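Local coordinates for protein Cyclase/dehydrase (Mycobacterium smegmatis str. MC2 155, PDB 5Z8O) that is of unknown function but belongs to the START superfamily, whose helix-grip fold commonly encloses a hydrophobic cavity, and so may bind a lipid or other apolar ligand, at residues S22-Y27 with N74-M79; A41-G46 with V68-E73; V111-P116 with P120-L125. One frame throughout, in Å; residues are numbered along the deposited sequence. Where two conformers were deposited one is given.

Interaction 1 of 3, residues S22-Y27 with N74-M79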
loop_
_atom_site.group_PDB
_atom_site.type_symbol
_atom_site.label_atom_id
_atom_site.label_comp_id
_atom_site.label_asym_id
_atom_site.label_seq_id
_atom_site.Cartn_x
_atom_site.Cartn_y
_atom_site.Cartn_z
ATOM N N SER B 22 0.340 -6.541 18.530
ATOM C CA SER B 22 1.478 -5.859 17.923
ATOM C C SER B 22 2.103 -6.648 16.779
ATOM O O SER B 22 2.821 -6.063 15.960
ATOM C CB SER B 22 2.551 -5.576 18.976
ATOM O OG SER B 22 3.149 -6.777 19.424
ATOM N N ASP B 23 1.858 -7.957 16.712
ATOM C CA ASP B 23 2.422 -8.812 15.668
ATOM C C ASP B 23 1.578 -8.657 14.408
ATOM O O ASP B 23 0.789 -9.528 14.033
ATOM C CB ASP B 23 2.467 -10.262 16.128
ATOM C CG ASP B 23 3.338 -11.125 15.245
ATOM O OD1 ASP B 23 3.812 -10.632 14.198
ATOM O OD2 ASP B 23 3.527 -12.309 15.586
ATOM N N PHE B 24 1.764 -7.516 13.737
ATOM C CA PHE B 24 0.897 -7.165 12.615
ATOM C C PHE B 24 1.021 -8.164 11.473
ATOM O O PHE B 24 0.019 -8.528 10.847
ATOM C CB PHE B 24 1.217 -5.754 12.125
ATOM C CG PHE B 24 1.096 -4.706 13.187
ATOM C CD1 PHE B 24 -0.142 -4.386 13.719
ATOM C CD2 PHE B 24 2.217 -4.037 13.651
ATOM C CE1 PHE B 24 -0.261 -3.422 14.694
ATOM C CE2 PHE B 24 2.104 -3.071 14.629
ATOM C CZ PHE B 24 0.863 -2.762 15.152
ATOM N N GLU B 25 2.241 -8.619 11.182
ATOM C CA GLU B 25 2.423 -9.531 10.061
ATOM C C GLU B 25 1.875 -10.926 10.335
ATOM O O GLU B 25 1.749 -11.714 9.393
ATOM C CB GLU B 25 3.904 -9.592 9.678
ATOM C CG GLU B 25 4.403 -8.281 9.079
ATOM C CD GLU B 25 5.820 -8.362 8.536
ATOM O OE1 GLU B 25 6.598 -9.221 9.006
ATOM O OE2 GLU B 25 6.152 -7.557 7.636
ATOM N N ALA B 26 1.526 -11.244 11.581
ATOM C CA ALA B 26 0.864 -12.503 11.895
ATOM C C ALA B 26 -0.655 -12.407 11.847
ATOM O O ALA B 26 -1.329 -13.428 12.019
ATOM C CB ALA B 26 1.299 -13.009 13.275
ATOM N N TYR B 27 -1.206 -11.213 11.613
ATOM C CA TYR B 27 -2.657 -11.060 11.510
ATOM C C TYR B 27 -3.324 -12.046 10.555
ATOM O O TYR B 27 -4.379 -12.590 10.922
ATOM C CB TYR B 27 -3.023 -9.626 11.093
ATOM C CG TYR B 27 -2.994 -8.604 12.209
ATOM C CD1 TYR B 27 -2.541 -8.936 13.478
ATOM C CD2 TYR B 27 -3.460 -7.312 11.997
ATOM C CE1 TYR B 27 -2.526 -8.001 14.500
ATOM C CE2 TYR B 27 -3.455 -6.372 13.010
ATOM C CZ TYR B 27 -2.988 -6.722 14.260
ATOM O OH TYR B 27 -2.984 -5.785 15.268
ATOM N N ASN B 74 0.487 1.386 26.909
ATOM C CA ASN B 74 -0.428 0.264 26.753
ATOM C C ASN B 74 -1.339 0.413 25.542
ATOM O O ASN B 74 -2.336 -0.310 25.437
ATOM C CB ASN B 74 -1.277 0.110 28.014
ATOM C CG ASN B 74 -2.098 1.350 28.313
ATOM O OD1 ASN B 74 -1.694 2.468 27.984
ATOM N ND2 ASN B 74 -3.258 1.161 28.934
ATOM N N GLN B 75 -1.026 1.329 24.631
ATOM C CA GLN B 75 -1.937 1.714 23.563
ATOM C C GLN B 75 -1.290 1.568 22.196
ATOM O O GLN B 75 -0.102 1.858 22.019
ATOM C CB GLN B 75 -2.414 3.161 23.726
ATOM C CG GLN B 75 -3.677 3.324 24.536
ATOM C CD GLN B 75 -4.186 4.751 24.520
ATOM O OE1 GLN B 75 -4.206 5.401 23.476
ATOM N NE2 GLN B 75 -4.613 5.240 25.677
ATOM N N ILE B 76 -2.093 1.129 21.233
ATOM C CA ILE B 76 -1.729 1.126 19.823
ATOM C C ILE B 76 -2.860 1.828 19.088
ATOM O O ILE B 76 -4.034 1.506 19.293
ATOM C CB ILE B 76 -1.515 -0.297 19.272
ATOM C CG1 ILE B 76 -0.507 -1.065 20.131
ATOM C CG2 ILE B 76 -1.050 -0.246 17.820
ATOM C CD1 ILE B 76 -0.200 -2.458 19.621
ATOM N N PHE B 77 -2.504 2.781 18.233
ATOM C CA PHE B 77 -3.468 3.607 17.519
ATOM C C PHE B 77 -3.090 3.630 16.049
ATOM O O PHE B 77 -1.982 4.052 15.699
ATOM C CB PHE B 77 -3.500 5.017 18.117
ATOM C CG PHE B 77 -4.528 5.926 17.513
ATOM C CD1 PHE B 77 -5.879 5.699 17.705
ATOM C CD2 PHE B 77 -4.138 7.058 16.818
ATOM C CE1 PHE B 77 -6.824 6.554 17.168
ATOM C CE2 PHE B 77 -5.077 7.922 16.290
ATOM C CZ PHE B 77 -6.421 7.668 16.460
ATOM N N THR B 78 -4.003 3.177 15.194
ATOM C CA THR B 78 -3.778 3.137 13.758
ATOM C C THR B 78 -4.688 4.136 13.058
ATOM O O THR B 78 -5.838 4.340 13.464
ATOM C CB THR B 78 -4.015 1.731 13.192
ATOM O OG1 THR B 78 -5.370 1.331 13.438
ATOM C CG2 THR B 78 -3.058 0.728 13.827
ATOM N N MET B 79 -4.160 4.761 12.009
ATOM C CA MET B 79 -4.884 5.760 11.234
ATOM C C MET B 79 -4.693 5.444 9.762
ATOM O O MET B 79 -3.566 5.500 9.260
ATOM C CB MET B 79 -4.389 7.177 11.539
ATOM C CG MET B 79 -4.548 7.594 12.983
ATOM S SD MET B 79 -3.963 9.272 13.285
ATOM C CE MET B 79 -5.146 10.217 12.328
#
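Ile76 meets the end of helix 14-22 and the start of the following loop through two of its methyl groups, which touch Ser22 and Phe24. Ahead of it, Asn74 and Gln75 lead the chain into the strand: the backbone of Asn74 bonds to Ile95, and Gln75 OE1 accepts from Arg92 NH1 on the neighbouring strand 86-97. At Ile76 the two branches divide the work. CG2, anti to the backbone N, lies 4.1 Å from Phe24 CZ, near the plane of the ring and so at its edge. CD1, at the end of an extended chain (chi2 -178°), lies 4.2 Å from both Ser22 CA and Ser22 CB. Phe24 and Ile76 slide past each other in opposite senses, and it is CZ, the para carbon of the ring, that Ile76 meets. The ring itself is seated locally: Ser22 O lies 3.1 Å above one face, offset toward the rim, while Tyr27 CE2 sits at the edge in plane. Asp23 is the centre of an inverse gamma turn between Ser22 and Phe24, closed by a weak bond from Phe24 N to Ser22 O, and Ser22 OG is bound to the carbonyls of Thr18 and Ser19, turning its polar end back onto the helix. Beyond Ile76, Phe77 makes a cation-pi contact with Arg92, and Thr78 OG1 bonds weakly to Gln91 O. No hydrogen bond crosses between the segments; the junction is wholly van der Waals. It packs the short helices after strand 4-10 against the antiparallel sheet, consistent with the Bet v 1-like helix-grip fold.

Interaction 2 of 3, residues A41-G46 with V68-E73; sequences ARYNDG and VYYPAE
Tyr43 OH donates a hydrogen bond to the backbone carbonyl of Val68, 2.7 Å to Val68 O. The hydroxyl lies in the carbonyl plane, at a C=O...O angle of 153°. The same hydroxyl oxygen lies 3.4 Å from Tyr69 CD2, approaching that ring obliquely. Nearer the base of the Tyr43 ring, the CD2-CE2 side meets Tyr70: CE2 of Tyr43 is 3.7 Å from CE2 of Tyr70. Each ring offers its edge to the other, so neither face of the pair is stacked. With CG anti to the carbonyl carbon (chi1 -70°), Tyr43 is thrown across toward 68-73 and its phenol reaches the strand.

A second shell holds this tyrosine in place. It opens a type I turn closed by Gly46 N to Tyr43 O at 2.9 Å. Arg42 NH1 fastens the same loop by donating to Gly46 O at 2.8 Å, the carbonyl lying in the guanidinium plane. Across the contact, Tyr70 OH is bound to Pro48 O and its ring makes a cation-pi contact with Arg47, which also forms a salt bridge with Asp45.

Strand 48-57 runs between strands 34-42 and 60-69 in the sheet, and Val68 bonds through its backbone to Ser49. Tyr43, its ring also touching Ser49, therefore reaches across the start of strand 48-57, tying the hairpin turn after edge strand 34-42 to the end of strand 60-69.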
loop_
_atom_site.group_PDB
_atom_site.type_symbol
_atom_site.label_atom_id
_atom_site.label_comp_id
_atom_site.label_asym_id
_atom_site.label_seq_id
_atom_site.Cartn_x
_atom_site.Cartn_y
_atom_site.Cartn_z
ATOM N N ALA B 41 7.271 0.589 7.144
ATOM C CA ALA B 41 8.260 1.479 7.734
ATOM C C ALA B 41 8.245 1.289 9.241
ATOM O O ALA B 41 7.274 0.788 9.813
ATOM C CB ALA B 41 7.995 2.945 7.370
ATOM N N ARG B 42 9.337 1.701 9.882
ATOM C CA ARG B 42 9.509 1.555 11.318
ATOM C C ARG B 42 9.963 2.871 11.928
ATOM O O ARG B 42 10.624 3.683 11.276
ATOM C CB ARG B 42 10.545 0.460 11.655
ATOM C CG ARG B 42 10.213 -0.911 11.088
ATOM C CD ARG B 42 11.323 -1.925 11.349
ATOM N NE ARG B 42 10.962 -3.239 10.824
ATOM C CZ ARG B 42 10.285 -4.155 11.508
ATOM N NH1 ARG B 42 9.891 -3.900 12.751
ATOM N NH2 ARG B 42 9.997 -5.323 10.949
ATOM N N TYR B 43 9.585 3.086 13.186
ATOM C CA TYR B 43 10.180 4.172 13.945
ATOM C C TYR B 43 11.647 3.855 14.236
ATOM O O TYR B 43 12.151 2.766 13.938
ATOM C CB TYR B 43 9.405 4.419 15.241
ATOM C CG TYR B 43 8.040 5.020 15.008
ATOM C CD1 TYR B 43 7.911 6.332 14.570
ATOM C CD2 TYR B 43 6.881 4.282 15.226
ATOM C CE1 TYR B 43 6.670 6.892 14.350
ATOM C CE2 TYR B 43 5.636 4.836 15.011
ATOM C CZ TYR B 43 5.536 6.141 14.573
ATOM O OH TYR B 43 4.299 6.698 14.357
ATOM N N ASN B 44 12.338 4.832 14.827
ATOM C CA ASN B 44 13.759 4.664 15.108
ATOM C C ASN B 44 14.029 3.551 16.113
ATOM O O ASN B 44 15.151 3.039 16.161
ATOM C CB ASN B 44 14.362 5.980 15.603
ATOM C CG ASN B 44 15.879 5.943 15.647
ATOM O OD1 ASN B 44 16.538 5.773 14.619
ATOM N ND2 ASN B 44 16.440 6.099 16.838
ATOM N N ASP B 45 13.038 3.171 16.921
ATOM C CA ASP B 45 13.195 2.064 17.855
ATOM C C ASP B 45 12.774 0.723 17.260
ATOM O O ASP B 45 12.721 -0.273 17.987
ATOM C CB ASP B 45 12.411 2.335 19.145
ATOM C CG ASP B 45 10.906 2.426 18.923
ATOM O OD1 ASP B 45 10.451 2.370 17.760
ATOM O OD2 ASP B 45 10.175 2.550 19.927
ATOM N N GLY B 46 12.480 0.671 15.964
ATOM C CA GLY B 46 12.115 -0.569 15.314
ATOM C C GLY B 46 10.634 -0.882 15.298
ATOM O O GLY B 46 10.215 -1.769 14.541
ATOM N N VAL B 68 0.845 3.809 12.093
ATOM C CA VAL B 68 0.776 3.209 13.418
ATOM C C VAL B 68 1.409 4.172 14.409
ATOM O O VAL B 68 2.498 4.701 14.160
ATOM C CB VAL B 68 1.479 1.838 13.467
ATOM C CG1 VAL B 68 1.296 1.194 14.841
ATOM C CG2 VAL B 68 0.947 0.923 12.371
ATOM N N TYR B 69 0.730 4.389 15.527
ATOM C CA TYR B 69 1.220 5.244 16.593
ATOM C C TYR B 69 1.136 4.494 17.910
ATOM O O TYR B 69 0.381 3.531 18.053
ATOM C CB TYR B 69 0.415 6.547 16.693
ATOM C CG TYR B 69 0.370 7.329 15.406
ATOM C CD1 TYR B 69 -0.643 7.117 14.477
ATOM C CD2 TYR B 69 1.343 8.275 15.114
ATOM C CE1 TYR B 69 -0.688 7.829 13.295
ATOM C CE2 TYR B 69 1.309 8.991 13.933
ATOM C CZ TYR B 69 0.290 8.765 13.028
ATOM O OH TYR B 69 0.251 9.473 11.851
ATOM N N TYR B 70 1.940 4.940 18.870
ATOM C CA TYR B 70 1.992 4.338 20.198
ATOM C C TYR B 70 1.806 5.486 21.179
ATOM O O TYR B 70 2.768 5.953 21.802
ATOM C CB TYR B 70 3.305 3.579 20.393
ATOM C CG TYR B 70 3.538 2.582 19.279
ATOM C CD1 TYR B 70 2.966 1.316 19.318
ATOM C CD2 TYR B 70 4.298 2.923 18.165
ATOM C CE1 TYR B 70 3.166 0.413 18.291
ATOM C CE2 TYR B 70 4.502 2.025 17.133
ATOM C CZ TYR B 70 3.934 0.773 17.202
ATOM O OH TYR B 70 4.132 -0.122 16.180
ATOM N N PRO B 71 0.565 5.958 21.346
ATOM C CA PRO B 71 0.334 7.166 22.156
ATOM C C PRO B 71 0.649 6.982 23.627
ATOM O O PRO B 71 1.033 7.951 24.292
ATOM C CB PRO B 71 -1.153 7.469 21.924
ATOM C CG PRO B 71 -1.743 6.174 21.482
ATOM C CD PRO B 71 -0.674 5.464 20.722
ATOM N N ALA B 72 0.476 5.776 24.158
ATOM C CA ALA B 72 0.750 5.486 25.556
ATOM C C ALA B 72 1.315 4.076 25.642
ATOM O O ALA B 72 1.235 3.296 24.690
ATOM C CB ALA B 72 -0.508 5.631 26.419
ATOM N N GLU B 73 1.900 3.756 26.798
ATOM C CA GLU B 73 2.658 2.513 26.927
ATOM C C GLU B 73 1.795 1.281 26.687
ATOM O O GLU B 73 2.313 0.230 26.292
ATOM C CB GLU B 73 3.306 2.435 28.310
ATOM C CG GLU B 73 4.762 2.865 28.334
ATOM C CD GLU B 73 5.553 2.176 29.435
ATOM O OE1 GLU B 73 6.228 2.882 30.218
ATOM O OE2 GLU B 73 5.494 0.927 29.516
#

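Interaction 3 of 3, residues V111-P116 with P120-L125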
loop_
_atom_site.group_PDB
_atom_site.type_symbol
_atom_site.label_atom_id
_atom_site.label_comp_id
_atom_site.label_asym_id
_atom_site.label_seq_id
_atom_site.Cartn_x
_atom_site.Cartn_y
_atom_site.Cartn_z
ATOM N N VAL B 111 -14.744 5.228 11.796
ATOM C CA VAL B 111 -14.587 5.049 10.358
ATOM C C VAL B 111 -15.482 6.020 9.593
ATOM O O VAL B 111 -16.517 6.485 10.077
ATOM C CB VAL B 111 -14.876 3.597 9.917
ATOM C CG1 VAL B 111 -13.980 2.629 10.656
ATOM C CG2 VAL B 111 -16.331 3.247 10.153
ATOM N N GLU B 112 -15.058 6.300 8.360
ATOM C CA GLU B 112 -15.791 7.069 7.363
ATOM C C GLU B 112 -15.709 6.255 6.079
ATOM O O GLU B 112 -14.621 5.803 5.712
ATOM C CB GLU B 112 -15.137 8.439 7.100
ATOM C CG GLU B 112 -15.305 9.620 8.073
ATOM C CD GLU B 112 -16.696 9.828 8.608
ATOM O OE1 GLU B 112 -16.829 10.134 9.810
ATOM O OE2 GLU B 112 -17.659 9.706 7.826
ATOM N N VAL B 113 -16.829 6.072 5.387
ATOM C CA VAL B 113 -16.819 5.312 4.141
ATOM C C VAL B 113 -16.977 6.288 2.984
ATOM O O VAL B 113 -17.566 7.365 3.129
ATOM C CB VAL B 113 -17.900 4.211 4.098
ATOM C CG1 VAL B 113 -17.606 3.135 5.136
ATOM C CG2 VAL B 113 -19.275 4.804 4.315
ATOM N N LYS B 114 -16.457 5.896 1.816
ATOM C CA LYS B 114 -16.474 6.794 0.662
ATOM C C LYS B 114 -17.887 6.993 0.131
ATOM O O LYS B 114 -18.305 8.127 -0.128
ATOM C CB LYS B 114 -15.555 6.275 -0.446
ATOM C CG LYS B 114 -14.076 6.388 -0.117
ATOM C CD LYS B 114 -13.214 5.682 -1.151
ATOM C CE LYS B 114 -11.734 5.873 -0.847
ATOM N NZ LYS B 114 -10.861 5.475 -1.984
ATOM N N LEU B 115 -18.638 5.909 -0.039
ATOM C CA LEU B 115 -20.003 6.041 -0.513
ATOM C C LEU B 115 -20.881 6.672 0.566
ATOM O O LEU B 115 -20.602 6.543 1.762
ATOM C CB LEU B 115 -20.571 4.686 -0.922
ATOM C CG LEU B 115 -19.749 3.911 -1.949
ATOM C CD1 LEU B 115 -19.995 2.424 -1.817
ATOM C CD2 LEU B 115 -20.103 4.402 -3.347
ATOM N N PRO B 116 -21.942 7.381 0.168
ATOM C CA PRO B 116 -22.800 8.038 1.161
ATOM C C PRO B 116 -23.679 7.059 1.921
ATOM O O PRO B 116 -24.909 7.151 1.866
ATOM C CB PRO B 116 -23.643 8.998 0.310
ATOM C CG PRO B 116 -23.714 8.330 -1.028
ATOM C CD PRO B 116 -22.378 7.655 -1.214
ATOM N N PRO B 120 -25.958 5.634 10.841
ATOM C CA PRO B 120 -26.341 4.451 11.630
ATOM C C PRO B 120 -25.936 3.135 10.989
ATOM O O PRO B 120 -25.609 2.183 11.708
ATOM C CB PRO B 120 -27.868 4.578 11.730
ATOM C CG PRO B 120 -28.136 6.025 11.579
ATOM C CD PRO B 120 -27.097 6.546 10.632
ATOM N N MET B 121 -25.948 3.052 9.656
ATOM C CA MET B 121 -25.572 1.807 8.996
ATOM C C MET B 121 -24.065 1.583 9.049
ATOM O O MET B 121 -23.605 0.445 9.202
ATOM C CB MET B 121 -26.071 1.809 7.554
ATOM C CG MET B 121 -25.873 0.485 6.847
ATOM S SD MET B 121 -26.834 0.357 5.334
ATOM C CE MET B 121 -28.448 0.891 5.899
ATOM N N VAL B 122 -23.281 2.657 8.917
ATOM C CA VAL B 122 -21.829 2.542 9.044
ATOM C C VAL B 122 -21.452 2.042 10.433
ATOM O O VAL B 122 -20.599 1.160 10.582
ATOM C CB VAL B 122 -21.148 3.885 8.726
ATOM C CG1 VAL B 122 -19.650 3.786 8.975
ATOM C CG2 VAL B 122 -21.413 4.276 7.281
ATOM N N LYS B 123 -22.077 2.596 11.471
ATOM C CA LYS B 123 -21.693 2.193 12.819
ATOM C C LYS B 123 -22.136 0.765 13.117
ATOM O O LYS B 123 -21.461 0.052 13.867
ATOM C CB LYS B 123 -22.262 3.163 13.853
ATOM C CG LYS B 123 -22.052 2.700 15.284
ATOM C CD LYS B 123 -23.196 3.110 16.189
ATOM C CE LYS B 123 -23.547 4.573 16.017
ATOM N NZ LYS B 123 -22.335 5.420 16.138
ATOM N N LYS B 124 -23.248 0.323 12.525
ATOM C CA LYS B 124 -23.645 -1.073 12.672
ATOM C C LYS B 124 -22.597 -2.004 12.075
ATOM O O LYS B 124 -22.234 -3.014 12.687
ATOM C CB LYS B 124 -25.009 -1.309 12.022
ATOM C CG LYS B 124 -25.529 -2.726 12.210
ATOM C CD LYS B 124 -26.978 -2.861 11.767
ATOM C CE LYS B 124 -27.082 -3.365 10.337
ATOM N NZ LYS B 124 -26.466 -4.712 10.176
ATOM N N LEU B 125 -22.085 -1.672 10.888
ATOM C CA LEU B 125 -21.088 -2.529 10.253
ATOM C C LEU B 125 -19.763 -2.487 11.002
ATOM O O LEU B 125 -19.077 -3.509 11.119
ATOM C CB LEU B 125 -20.893 -2.118 8.793
ATOM C CG LEU B 125 -22.137 -2.232 7.906
ATOM C CD1 LEU B 125 -21.874 -1.688 6.506
ATOM C CD2 LEU B 125 -22.625 -3.662 7.859
#
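Val122 packs against Val111 and Val113, and the contact consists of these three valines. The branches of Val122 are shared out one to each partner. CG1, anti to the backbone N (chi1 175°), comes 3.6 Å from CG2 of Val111; CG2, beside the backbone N, comes 3.7 Å from CG2 of Val113. On both strand valines the touching CG2 lies between the backbone N and the carbonyl carbon. The approaches differ: Val113 and Val122 meet end to end, methyl against methyl, whereas Val111 and Val122 run past one another in opposite directions. Because Val111 and Val113 stand two positions apart on the strand, both point to the helix, with the first side-chain bond of Glu112 between them pointing away. Val122 is thus set opposite the two strand residues, at a CA-CA separation of 7.5 Å from Val113.

Backbone bonding stays within each element or its sheet. In the helix, Lys124 N donates to Pro120 O at 3.1 Å and Leu125 N to Met121 O at 3.1 Å. Glu112 bonds through its backbone to Thr87 and Lys88 of strand 86-97, and Lys114, just past the strand, to His85.

The lysines of the helix find partners outside the contact. Lys124 NZ forms a salt bridge with Glu128, and Lys123 NZ has a weak hydrogen bond to His2 O.

No polar pair joins the segments, so this junction of the last strand, 103-113, with the long C-terminal helix 119-144 rests on methyl contacts. They bury apolar surface, without the directional constraint of a hydrogen bond.

Overall arrangement
Interactions 1 and 2 adjoin, their centres 10 Å apart, because strands 75-83 and 60-69 are sheet neighbours: Phe77 O lies 2.7 Å from Tyr69 N, a probable hydrogen bond. Phe24 also links them, its CE2 lying 3.9 Å from Tyr70 OH, and both Phe24 and Ile76 touch Val68. Interaction 3 stands apart, its centre 23 Å from that of interaction 1 and 29 Å from that of interaction 2, and it touches neither, though all three reach the same seven-stranded sheet. Interaction 1 seats the end of the short helix 14-22 and interaction 3 the first turns of the long helix, the helical elements that in this superfamily usually enclose a ligand cavity with the sheet.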